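Long-range contacts in photoreceptor-histidine kinase BphP (Stigmatella aurantiaca DW4/3-1, PDB 6BAF), which probably senses red and far-red light through a bilin bound in its chromophore-binding domain and signals to its own histidine kinase region, probably in the control of cell development: residues 103-108 / 228-233; 156-161 / 274-279; 169-174 / 186-191. All coordinates share one frame; numbering follows the deposited sequence. Where two conformers were deposited one is given.

Interaction 1. Residues 103-108 / 228-233; sequences RLILEL and EPLDLS
The backbones of strand 103-108 and the irregular segment 228-233 stand well apart: CA of Arg103 lies 8.5 Å from CA of Leu230, and CA of Ile105 lies 8.8 Å from CA of Leu232. No direct hydrogen bond crosses this gap, so side chains must bridge it, burying 144 Å² in all. Ile105 CD1 carries the closest contacts, and Leu230 shares the burial. Ile105 CG1 stands anti to the carbonyl carbon (chi1 -63°) and runs on extended to CD1 (chi2 172°), which reaches Leu230 CD2 at 4.1 Å, the carbonyl Asp231 O at 3.9 Å and Leu232 CD2 at 4.4 Å. The Ile105 and Leu230 side chains run antiparallel past one another, and Leu230 CD2 also meets the methylene Arg103 CG at 4.4 Å. Across from Ile105, an Asx turn shapes the loop: Asp231 OD1 accepts from Ser233 N and, on its syn side, from Ser233 OG. The strand belongs to the PAS domain and the loop to the GAF domain, consistent with the interdomain packing beside the knot of phytochromes. Glu107 reinforces the junction by accepting from Val236 N and Leu237 N. Arg103 NH1 bonds His226 ND1 and also donates, at 3.1 Å, to a water in the guanidinium plane. The chemistry is thus sparse apolar packing across the domain boundary, with a weak, tentative water link from Arg103, which has two conformers, to Glu228 OE1 at its edge.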
loop_
_atom_site.group_PDB
_atom_site.type_symbol
_atom_site.label_atom_id
_atom_site.label_comp_id
_atom_site.label_asym_id
_atom_site.label_seq_id
_atom_site.Cartn_x
_atom_site.Cartn_y
_atom_site.Cartn_z
ATOM N N ARG A 103 -9.501 -8.092 26.660
ATOM C CA ARG A 103 -8.129 -8.548 26.785
ATOM C C ARG A 103 -7.269 -7.954 25.674
ATOM O O ARG A 103 -7.740 -7.630 24.576
ATOM C CB ARG A 103 -8.042 -10.094 26.807
ATOM C CG ARG A 103 -8.978 -10.767 27.878
ATOM C CD ARG A 103 -8.330 -11.375 29.183
ATOM N NE ARG A 103 -7.110 -10.729 29.695
ATOM C CZ ARG A 103 -6.522 -10.967 30.889
ATOM N NH1 ARG A 103 -7.048 -11.849 31.791
ATOM N NH2 ARG A 103 -5.400 -10.297 31.176
ATOM N N LEU A 104 -5.993 -7.776 25.996
ATOM C CA LEU A 104 -4.988 -7.274 25.061
ATOM C C LEU A 104 -4.134 -8.468 24.650
ATOM O O LEU A 104 -3.387 -9.023 25.466
ATOM C CB LEU A 104 -4.128 -6.189 25.709
ATOM C CG LEU A 104 -3.294 -5.161 24.945
ATOM C CD1 LEU A 104 -2.037 -4.755 25.687
ATOM C CD2 LEU A 104 -3.069 -5.379 23.441
ATOM N N ILE A 105 -4.251 -8.873 23.395
ATOM C CA ILE A 105 -3.602 -10.073 22.887
ATOM C C ILE A 105 -2.485 -9.643 21.953
ATOM O O ILE A 105 -2.711 -8.836 21.039
ATOM C CB ILE A 105 -4.607 -10.979 22.160
ATOM C CG1 ILE A 105 -5.670 -11.460 23.144
ATOM C CG2 ILE A 105 -3.848 -12.109 21.443
ATOM C CD1 ILE A 105 -6.841 -12.204 22.528
ATOM N N LEU A 106 -1.290 -10.178 22.173
ATOM C CA LEU A 106 -0.130 -9.879 21.343
ATOM C C LEU A 106 0.323 -11.186 20.707
ATOM O O LEU A 106 0.643 -12.155 21.416
ATOM C CB LEU A 106 0.981 -9.232 22.175
ATOM C CG LEU A 106 2.359 -9.101 21.529
ATOM C CD1 LEU A 106 2.297 -8.158 20.306
ATOM C CD2 LEU A 106 3.384 -8.607 22.570
ATOM N N GLU A 107 0.272 -11.249 19.376
ATOM C CA GLU A 107 0.744 -12.411 18.633
ATOM C C GLU A 107 2.084 -12.104 17.994
ATOM O O GLU A 107 2.287 -11.007 17.453
ATOM C CB GLU A 107 -0.287 -12.824 17.583
ATOM C CG GLU A 107 -1.502 -13.303 18.345
ATOM C CD GLU A 107 -2.634 -13.722 17.479
ATOM O OE1 GLU A 107 -3.246 -12.835 16.797
ATOM O OE2 GLU A 107 -2.916 -14.951 17.487
ATOM N N LEU A 108 3.013 -13.055 18.105
ATOM C CA LEU A 108 4.398 -12.873 17.682
ATOM C C LEU A 108 4.717 -13.913 16.622
ATOM O O LEU A 108 4.556 -15.115 16.863
ATOM C CB LEU A 108 5.375 -13.020 18.844
ATOM C CG LEU A 108 5.189 -12.058 20.012
ATOM C CD1 LEU A 108 6.189 -12.369 21.125
ATOM C CD2 LEU A 108 5.291 -10.605 19.581
ATOM N N GLU A 228 -10.564 -19.516 32.351
ATOM C CA GLU A 228 -11.556 -18.880 31.450
ATOM C C GLU A 228 -11.133 -18.849 29.977
ATOM O O GLU A 228 -10.052 -18.381 29.618
ATOM C CB GLU A 228 -11.963 -17.481 31.932
ATOM C CG GLU A 228 -12.687 -17.547 33.303
ATOM C CD GLU A 228 -12.020 -16.720 34.449
ATOM O OE1 GLU A 228 -10.833 -16.251 34.271
ATOM O OE2 GLU A 228 -12.670 -16.609 35.554
ATOM N N PRO A 229 -12.005 -19.386 29.140
ATOM C CA PRO A 229 -11.702 -19.471 27.709
ATOM C C PRO A 229 -11.348 -18.093 27.174
ATOM O O PRO A 229 -12.031 -17.111 27.468
ATOM C CB PRO A 229 -12.997 -20.016 27.110
ATOM C CG PRO A 229 -13.668 -20.767 28.311
ATOM C CD PRO A 229 -13.357 -19.879 29.474
ATOM N N LEU A 230 -10.183 -18.019 26.524
ATOM C CA LEU A 230 -9.726 -16.845 25.790
ATOM C C LEU A 230 -10.491 -16.759 24.481
ATOM O O LEU A 230 -10.421 -17.682 23.664
ATOM C CB LEU A 230 -8.242 -16.971 25.461
ATOM C CG LEU A 230 -7.285 -15.859 25.776
ATOM C CD1 LEU A 230 -6.084 -15.988 24.871
ATOM C CD2 LEU A 230 -7.893 -14.473 25.770
ATOM N N ASP A 231 -11.187 -15.669 24.261
ATOM C CA ASP A 231 -11.879 -15.483 22.997
ATOM C C ASP A 231 -10.835 -15.121 21.941
ATOM O O ASP A 231 -10.237 -14.028 21.987
ATOM C CB ASP A 231 -12.945 -14.401 23.133
ATOM C CG ASP A 231 -13.778 -14.259 21.884
ATOM O OD1 ASP A 231 -13.246 -14.484 20.756
ATOM O OD2 ASP A 231 -14.968 -13.922 22.015
ATOM N N LEU A 232 -10.620 -16.027 20.985
ATOM C CA LEU A 232 -9.549 -15.869 19.996
ATOM C C LEU A 232 -10.087 -15.443 18.627
ATOM O O LEU A 232 -9.372 -15.546 17.620
ATOM C CB LEU A 232 -8.764 -17.171 19.889
ATOM C CG LEU A 232 -7.955 -17.513 21.147
ATOM C CD1 LEU A 232 -7.305 -18.858 21.004
ATOM C CD2 LEU A 232 -6.866 -16.451 21.388
ATOM N N SER A 233 -11.337 -14.975 18.576
ATOM C CA SER A 233 -11.980 -14.522 17.351
ATOM C C SER A 233 -11.080 -13.691 16.439
ATOM O O SER A 233 -11.123 -13.895 15.229
ATOM C CB SER A 233 -13.236 -13.698 17.670
ATOM O OG SER A 233 -14.216 -14.508 18.291
HETATM O O HOH W 1 -8.941 -14.234 32.225
#

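Interaction 2. Residues 156-161 / 274-279; sequences FDRAII and TQVSGT
A classic beta bulge, with Asp157 and Arg158 both facing Thr274, marks the end of the pairing between strands 158-161 and 274-275, beside the bilin pocket to which Ile160 and Thr274 belong. Arg158 and Thr274 form the antiparallel hydrogen-bonded pair, with Arg158 N to Thr274 O at 3.0 Å and Thr274 N to Arg158 O at 2.9 Å. Beyond it, Asp157 OD2 is gripped by three donors: Val276 N on the anti lone pair at 2.8 Å, Ser277 OG on the syn lone pair at 2.7 Å, and Ser277 N nearly along the C-O axis at 3.0 Å. With an alanine in place of Asp157, these three donors would probably lose their shared acceptor, and the turn they form would be freer to shift. These strands are central neighbours in the antiparallel sheet of the GAF domain, and the bulge lies where that sheet gives way to loops. Gln275 bends at chi2 (76°), which brings its amide flat against the Asp157 carboxylate, the planes 6° apart, while OE1 accepts from Asp157 N at 2.8 Å with the donor tilted 28° from the carbonyl plane. Gln275 N meets the ring edge of Phe156, near its plane, and Phe156 CD1 is 3.5 Å from Thr274 C. On the other flank Arg158 NE donates to Thr274 OG1 at 3.2 Å, NH1 adds a weak bond to the same oxygen, and NH2 is held by Asp182 O.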
loop_
_atom_site.group_PDB
_atom_site.type_symbol
_atom_site.label_atom_id
_atom_site.label_comp_id
_atom_site.label_asym_id
_atom_site.label_seq_id
_atom_site.Cartn_x
_atom_site.Cartn_y
_atom_site.Cartn_z
ATOM N N PHE A 156 0.413 -20.021 -3.843
ATOM C CA PHE A 156 -0.493 -21.133 -3.586
ATOM C C PHE A 156 -0.799 -21.925 -4.868
ATOM O O PHE A 156 -0.964 -21.354 -5.951
ATOM C CB PHE A 156 -1.790 -20.591 -2.966
ATOM C CG PHE A 156 -1.806 -20.609 -1.442
ATOM C CD1 PHE A 156 -1.924 -21.814 -0.744
ATOM C CD2 PHE A 156 -1.749 -19.412 -0.708
ATOM C CE1 PHE A 156 -1.994 -21.850 0.687
ATOM C CE2 PHE A 156 -1.818 -19.422 0.709
ATOM C CZ PHE A 156 -1.930 -20.654 1.406
ATOM N N ASP A 157 -0.934 -23.246 -4.724
ATOM C CA ASP A 157 -1.324 -24.099 -5.849
ATOM C C ASP A 157 -2.659 -23.718 -6.444
ATOM O O ASP A 157 -2.864 -23.910 -7.647
ATOM C CB ASP A 157 -1.392 -25.568 -5.422
ATOM C CG ASP A 157 -0.036 -26.138 -5.164
ATOM O OD1 ASP A 157 0.876 -25.724 -5.898
ATOM O OD2 ASP A 157 0.157 -26.959 -4.227
ATOM N N ARG A 158 -3.603 -23.223 -5.636
ATOM C CA ARG A 158 -4.918 -22.902 -6.159
ATOM C C ARG A 158 -5.463 -21.687 -5.435
ATOM O O ARG A 158 -5.315 -21.573 -4.220
ATOM C CB ARG A 158 -5.875 -24.115 -6.009
ATOM C CG ARG A 158 -7.355 -23.896 -6.478
ATOM C CD ARG A 158 -8.160 -25.295 -6.602
ATOM N NE ARG A 158 -7.802 -26.097 -5.458
ATOM C CZ ARG A 158 -7.426 -27.361 -5.461
ATOM N NH1 ARG A 158 -7.093 -27.893 -4.296
ATOM N NH2 ARG A 158 -7.425 -28.095 -6.572
ATOM N N ALA A 159 -6.136 -20.803 -6.161
ATOM C CA ALA A 159 -6.848 -19.688 -5.566
ATOM C C ALA A 159 -8.176 -19.596 -6.282
ATOM O O ALA A 159 -8.204 -19.587 -7.516
ATOM C CB ALA A 159 -6.082 -18.350 -5.699
ATOM N N ILE A 160 -9.278 -19.519 -5.526
ATOM C CA ILE A 160 -10.599 -19.423 -6.119
ATOM C C ILE A 160 -11.324 -18.237 -5.518
ATOM O O ILE A 160 -10.968 -17.742 -4.444
ATOM C CB ILE A 160 -11.420 -20.722 -5.915
ATOM C CG1 ILE A 160 -11.677 -20.966 -4.407
ATOM C CG2 ILE A 160 -10.664 -21.907 -6.524
ATOM C CD1 ILE A 160 -12.862 -21.977 -4.106
ATOM N N ILE A 161 -12.337 -17.763 -6.237
ATOM C CA ILE A 161 -13.411 -16.975 -5.653
ATOM C C ILE A 161 -14.561 -17.932 -5.338
ATOM O O ILE A 161 -15.071 -18.624 -6.226
ATOM C CB ILE A 161 -13.911 -15.863 -6.586
ATOM C CG1 ILE A 161 -12.792 -14.868 -6.985
ATOM C CG2 ILE A 161 -15.013 -15.130 -5.858
ATOM C CD1 ILE A 161 -12.093 -14.235 -5.809
ATOM N N THR A 274 -5.428 -22.761 -1.575
ATOM C CA THR A 274 -5.106 -24.077 -1.050
ATOM C C THR A 274 -3.812 -24.556 -1.678
ATOM O O THR A 274 -3.496 -24.241 -2.834
ATOM C CB THR A 274 -6.254 -25.094 -1.309
ATOM O OG1 THR A 274 -6.691 -24.984 -2.665
ATOM C CG2 THR A 274 -7.481 -24.782 -0.415
ATOM N N GLN A 275 -3.061 -25.300 -0.893
ATOM C CA GLN A 275 -1.805 -25.900 -1.304
ATOM C C GLN A 275 -2.010 -27.403 -1.299
ATOM O O GLN A 275 -2.427 -27.955 -0.276
ATOM C CB GLN A 275 -0.691 -25.530 -0.333
ATOM C CG GLN A 275 0.692 -25.887 -0.833
ATOM C CD GLN A 275 1.198 -24.917 -1.901
ATOM O OE1 GLN A 275 0.447 -24.107 -2.467
ATOM N NE2 GLN A 275 2.483 -24.975 -2.152
ATOM N N VAL A 276 -1.763 -28.059 -2.431
ATOM C CA VAL A 276 -1.804 -29.518 -2.437
ATOM C C VAL A 276 -0.430 -30.069 -2.081
ATOM O O VAL A 276 -0.335 -31.130 -1.462
ATOM C CB VAL A 276 -2.311 -30.049 -3.793
ATOM C CG1 VAL A 276 -3.586 -29.320 -4.201
ATOM C CG2 VAL A 276 -1.305 -29.832 -4.848
ATOM N N SER A 277 0.619 -29.306 -2.400
ATOM C CA SER A 277 2.040 -29.588 -2.209
ATOM C C SER A 277 2.397 -29.828 -0.760
ATOM O O SER A 277 2.095 -30.876 -0.194
ATOM C CB SER A 277 2.904 -28.400 -2.696
ATOM O OG SER A 277 2.653 -28.030 -4.060
ATOM N N GLY A 278 3.090 -28.869 -0.177
ATOM C CA GLY A 278 3.515 -28.946 1.206
ATOM C C GLY A 278 2.950 -27.732 1.919
ATOM O O GLY A 278 1.782 -27.384 1.691
ATOM N N THR A 279 3.770 -27.049 2.719
ATOM C CA THR A 279 3.307 -25.959 3.562
ATOM C C THR A 279 3.264 -24.629 2.808
ATOM O O THR A 279 3.774 -24.494 1.697
ATOM C CB THR A 279 4.219 -25.803 4.768
ATOM O OG1 THR A 279 5.505 -25.385 4.306
ATOM C CG2 THR A 279 4.314 -27.104 5.520
HETATM O O HOH W 2 -8.304 -23.093 -3.261
#

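Interaction 3. Residues 169-174 / 186-191; sequences NGSVIA and GLHFPA. With BLR (3-[5-[(Z)-(4-ethenyl-3-methyl-5-oxidanylidene-pyrrol-2-ylidene)methyl]-2-[[5-[(Z)-(3-ethenyl-4-methyl-5-oxidanylidene-pyrrol-2-ylidene)methyl]-3-(3-hydroxy-3-oxopropyl)-4-methyl-1H-pyrrol-2-yl]methyl]-4-methyl-1H-pyrrol-3-yl]propanoic acid), chain B.
Ser171 and His188, a non-hydrogen-bonded pair of the antiparallel hairpin, meet through the imidazole face: Ser171 OG sits 3.2 Å above the ring plane over its centre, and Ser171 CB makes a CH-pi contact, 4.1 Å from the centroid of the His188 ring and 6° off its normal. His188 has two conformers, so this contact describes one of them. Phe189 is turned to the other side of the sheet, where it crosses Val172 obliquely. Val172 CG2 comes to the edge of the phenyl ring, 4.0 Å from Phe189 CE1, while the bilin vinyl carbon CAB lies over a face, 3.7 Å from Phe189 CZ and offset toward the rim. With CG anti to the carbonyl carbon (chi1 -66°), Phe189 also lies against the bilin methyl CMB, 3.9 Å from its CG. The ladder sets the register that places these side chains: Gly170 and Phe189 exchange two backbone bonds, Val172 N donates to Leu187 O at 2.9 Å, and Gly186 N donates to Val172 O at 2.8 Å. Asn169 OD1 reaches across to the partner segment and accepts weakly from Ala191 N. Main-chain bonds therefore carry the strand pairing, while apolar contacts of the Phe189 ring, with Val172 at its edge and the bilin vinyl over its face, join the sheet edge to the chromophore pocket.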
loop_
_atom_site.group_PDB
_atom_site.type_symbol
_atom_site.label_atom_id
_atom_site.label_comp_id
_atom_site.label_asym_id
_atom_site.label_seq_id
_atom_site.Cartn_x
_atom_site.Cartn_y
_atom_site.Cartn_z
ATOM N N ASN A 169 -25.199 -21.712 0.373
ATOM C CA ASN A 169 -24.422 -22.606 -0.471
ATOM C C ASN A 169 -23.363 -21.792 -1.206
ATOM O O ASN A 169 -23.488 -20.579 -1.358
ATOM C CB ASN A 169 -25.335 -23.314 -1.470
ATOM C CG ASN A 169 -26.448 -24.103 -0.768
ATOM O OD1 ASN A 169 -26.174 -24.859 0.171
ATOM N ND2 ASN A 169 -27.691 -23.893 -1.184
ATOM N N GLY A 170 -22.310 -22.464 -1.658
ATOM C CA GLY A 170 -21.237 -21.779 -2.333
ATOM C C GLY A 170 -21.000 -22.305 -3.740
ATOM O O GLY A 170 -21.330 -23.462 -4.038
ATOM N N SER A 171 -20.411 -21.457 -4.602
ATOM C CA SER A 171 -20.021 -21.788 -5.959
ATOM C C SER A 171 -18.608 -21.302 -6.226
ATOM O O SER A 171 -18.279 -20.161 -5.875
ATOM C CB SER A 171 -20.931 -21.115 -6.967
ATOM O OG SER A 171 -22.226 -21.634 -6.833
ATOM N N VAL A 172 -17.803 -22.143 -6.882
ATOM C CA VAL A 172 -16.472 -21.763 -7.355
ATOM C C VAL A 172 -16.653 -21.036 -8.683
ATOM O O VAL A 172 -16.802 -21.667 -9.741
ATOM C CB VAL A 172 -15.551 -22.964 -7.503
ATOM C CG1 VAL A 172 -14.163 -22.491 -7.953
ATOM C CG2 VAL A 172 -15.482 -23.740 -6.178
ATOM N N ILE A 173 -16.664 -19.702 -8.638
ATOM C CA ILE A 173 -16.926 -18.915 -9.845
ATOM C C ILE A 173 -15.657 -18.436 -10.562
ATOM O O ILE A 173 -15.758 -17.945 -11.692
ATOM C CB ILE A 173 -17.827 -17.712 -9.526
ATOM C CG1 ILE A 173 -17.058 -16.674 -8.687
ATOM C CG2 ILE A 173 -19.123 -18.166 -8.857
ATOM C CD1 ILE A 173 -17.902 -15.374 -8.424
ATOM N N ALA A 174 -14.483 -18.554 -9.963
ATOM C CA ALA A 174 -13.240 -18.235 -10.670
ATOM C C ALA A 174 -12.116 -19.021 -10.035
ATOM O O ALA A 174 -12.130 -19.291 -8.826
ATOM C CB ALA A 174 -12.898 -16.734 -10.640
ATOM N N GLY A 186 -16.560 -24.019 -11.231
ATOM C CA GLY A 186 -17.920 -24.444 -11.519
ATOM C C GLY A 186 -18.588 -25.322 -10.457
ATOM O O GLY A 186 -19.814 -25.451 -10.477
ATOM N N LEU A 187 -17.836 -25.929 -9.518
ATOM C CA LEU A 187 -18.471 -26.759 -8.476
ATOM C C LEU A 187 -19.323 -25.936 -7.504
ATOM O O LEU A 187 -19.007 -24.780 -7.176
ATOM C CB LEU A 187 -17.424 -27.541 -7.684
ATOM C CG LEU A 187 -16.698 -28.551 -8.535
ATOM C CD1 LEU A 187 -15.687 -29.281 -7.658
ATOM C CD2 LEU A 187 -17.754 -29.485 -9.145
ATOM N N HIS A 188 -20.435 -26.524 -7.073
ATOM C CA HIS A 188 -21.250 -25.956 -6.016
ATOM C C HIS A 188 -21.136 -26.859 -4.789
ATOM O O HIS A 188 -20.863 -28.057 -4.903
ATOM C CB HIS A 188 -22.706 -25.794 -6.456
ATOM C CG HIS A 188 -22.909 -24.890 -7.642
ATOM N ND1 HIS A 188 -21.989 -24.760 -8.666
ATOM C CD2 HIS A 188 -23.950 -24.088 -7.975
ATOM C CE1 HIS A 188 -22.454 -23.919 -9.573
ATOM N NE2 HIS A 188 -23.645 -23.502 -9.180
ATOM N N PHE A 189 -21.271 -26.271 -3.605
ATOM C CA PHE A 189 -21.082 -27.027 -2.372
ATOM C C PHE A 189 -22.172 -26.622 -1.393
ATOM O O PHE A 189 -22.701 -25.510 -1.481
ATOM C CB PHE A 189 -19.707 -26.778 -1.712
ATOM C CG PHE A 189 -18.528 -27.274 -2.516
ATOM C CD1 PHE A 189 -18.041 -26.535 -3.593
ATOM C CD2 PHE A 189 -17.885 -28.455 -2.173
ATOM C CE1 PHE A 189 -16.958 -26.977 -4.319
ATOM C CE2 PHE A 189 -16.803 -28.907 -2.901
ATOM C CZ PHE A 189 -16.325 -28.150 -3.995
ATOM N N PRO A 190 -22.542 -27.497 -0.459
ATOM C CA PRO A 190 -23.629 -27.149 0.468
ATOM C C PRO A 190 -23.184 -26.131 1.511
ATOM O O PRO A 190 -22.008 -26.046 1.867
ATOM C CB PRO A 190 -23.977 -28.491 1.136
ATOM C CG PRO A 190 -22.708 -29.301 1.033
ATOM C CD PRO A 190 -22.070 -28.880 -0.292
ATOM N N ALA A 191 -24.167 -25.420 2.076
ATOM C CA ALA A 191 -23.876 -24.410 3.086
ATOM C C ALA A 191 -23.112 -24.972 4.277
ATOM O O ALA A 191 -22.356 -24.231 4.922
ATOM C CB ALA A 191 -25.159 -23.758 3.587
HETATM C CHA BLR B . -14.058 -23.487 7.476
HETATM N NA BLR B . -14.453 -24.495 5.186
HETATM C C1A BLR B . -13.908 -23.562 5.979
HETATM C C2A BLR B . -13.175 -22.644 5.220
HETATM C C3A BLR B . -13.293 -23.007 3.927
HETATM C C4A BLR B . -14.077 -24.170 3.920
HETATM C CMA BLR B . -12.660 -22.243 2.726
HETATM C CAA BLR B . -12.415 -21.446 5.793
HETATM C CBA BLR B . -11.019 -21.827 6.351
HETATM C CGA BLR B . -9.990 -22.029 5.228
HETATM O O1A BLR B . -9.766 -21.043 4.466
HETATM O O2A BLR B . -9.370 -23.145 5.039
HETATM C CHB BLR B . -14.561 -25.016 2.762
HETATM N NB BLR B . -12.500 -25.066 1.315
HETATM C C1B BLR B . -13.982 -25.153 1.603
HETATM C C2B BLR B . -14.645 -25.465 0.314
HETATM C C3B BLR B . -13.703 -25.557 -0.726
HETATM C C4B BLR B . -12.337 -25.316 -0.184
HETATM C CMB BLR B . -16.151 -25.646 0.096
HETATM O OB BLR B . -11.305 -25.329 -0.756
HETATM C CAB BLR B . -14.106 -25.835 -2.184
HETATM C CBB BLR B . -13.236 -25.779 -3.166
HETATM N NC BLR B . -16.713 -28.314 7.127
HETATM C C1C BLR B . -17.411 -29.500 6.484
HETATM C C2C BLR B . -18.306 -30.058 7.542
HETATM C C3C BLR B . -18.227 -29.310 8.746
HETATM C C4C BLR B . -17.236 -28.205 8.549
HETATM C CMC BLR B . -19.193 -31.259 7.295
HETATM O OC BLR B . -17.268 -29.913 5.384
HETATM C CAC BLR B . -19.007 -29.595 10.044
HETATM C CBC BLR B . -20.346 -29.721 10.055
HETATM C CHD BLR B . -16.897 -27.326 9.440
HETATM N ND BLR B . -15.527 -25.578 7.896
HETATM C C1D BLR B . -16.038 -26.114 9.179
HETATM C C2D BLR B . -15.594 -25.298 10.296
HETATM C C3D BLR B . -14.813 -24.203 9.732
HETATM C C4D BLR B . -14.759 -24.328 8.231
HETATM C CMD BLR B . -15.928 -25.552 11.772
HETATM C CAD BLR B . -14.130 -23.105 10.521
HETATM C CBD BLR B . -12.667 -23.478 10.698
HETATM C CGD BLR B . -12.186 -22.375 11.621
HETATM O O1D BLR B . -12.223 -21.164 11.215
HETATM O O2D BLR B . -11.848 -22.679 12.805
#

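Overall arrangement
Interactions 1 and 2 are buried, whereas interaction 3 lies mostly at the surface. Interactions 2 and 3 share the six-stranded GAF sheet: strands 158-164 and 170-177 are neighbours there, Ile161 N and O probably hydrogen-bond with Ala174 O and Ile173 N, and Ile160 CD1 packs on Val172 CG2. Their centres are about 17 Å apart; interaction 2 supplies Ile160 and Thr274 to the bilin pocket and interaction 3 supplies Phe189. Interaction 1 stands apart, its centre about 28 Å from that of interaction 2, and joins the PAS and GAF domains. Chemistry follows place: sparse apolar contact between domains, a dense polar network where the sheet ends, and regular ladder bonds at the sheet's outer strand.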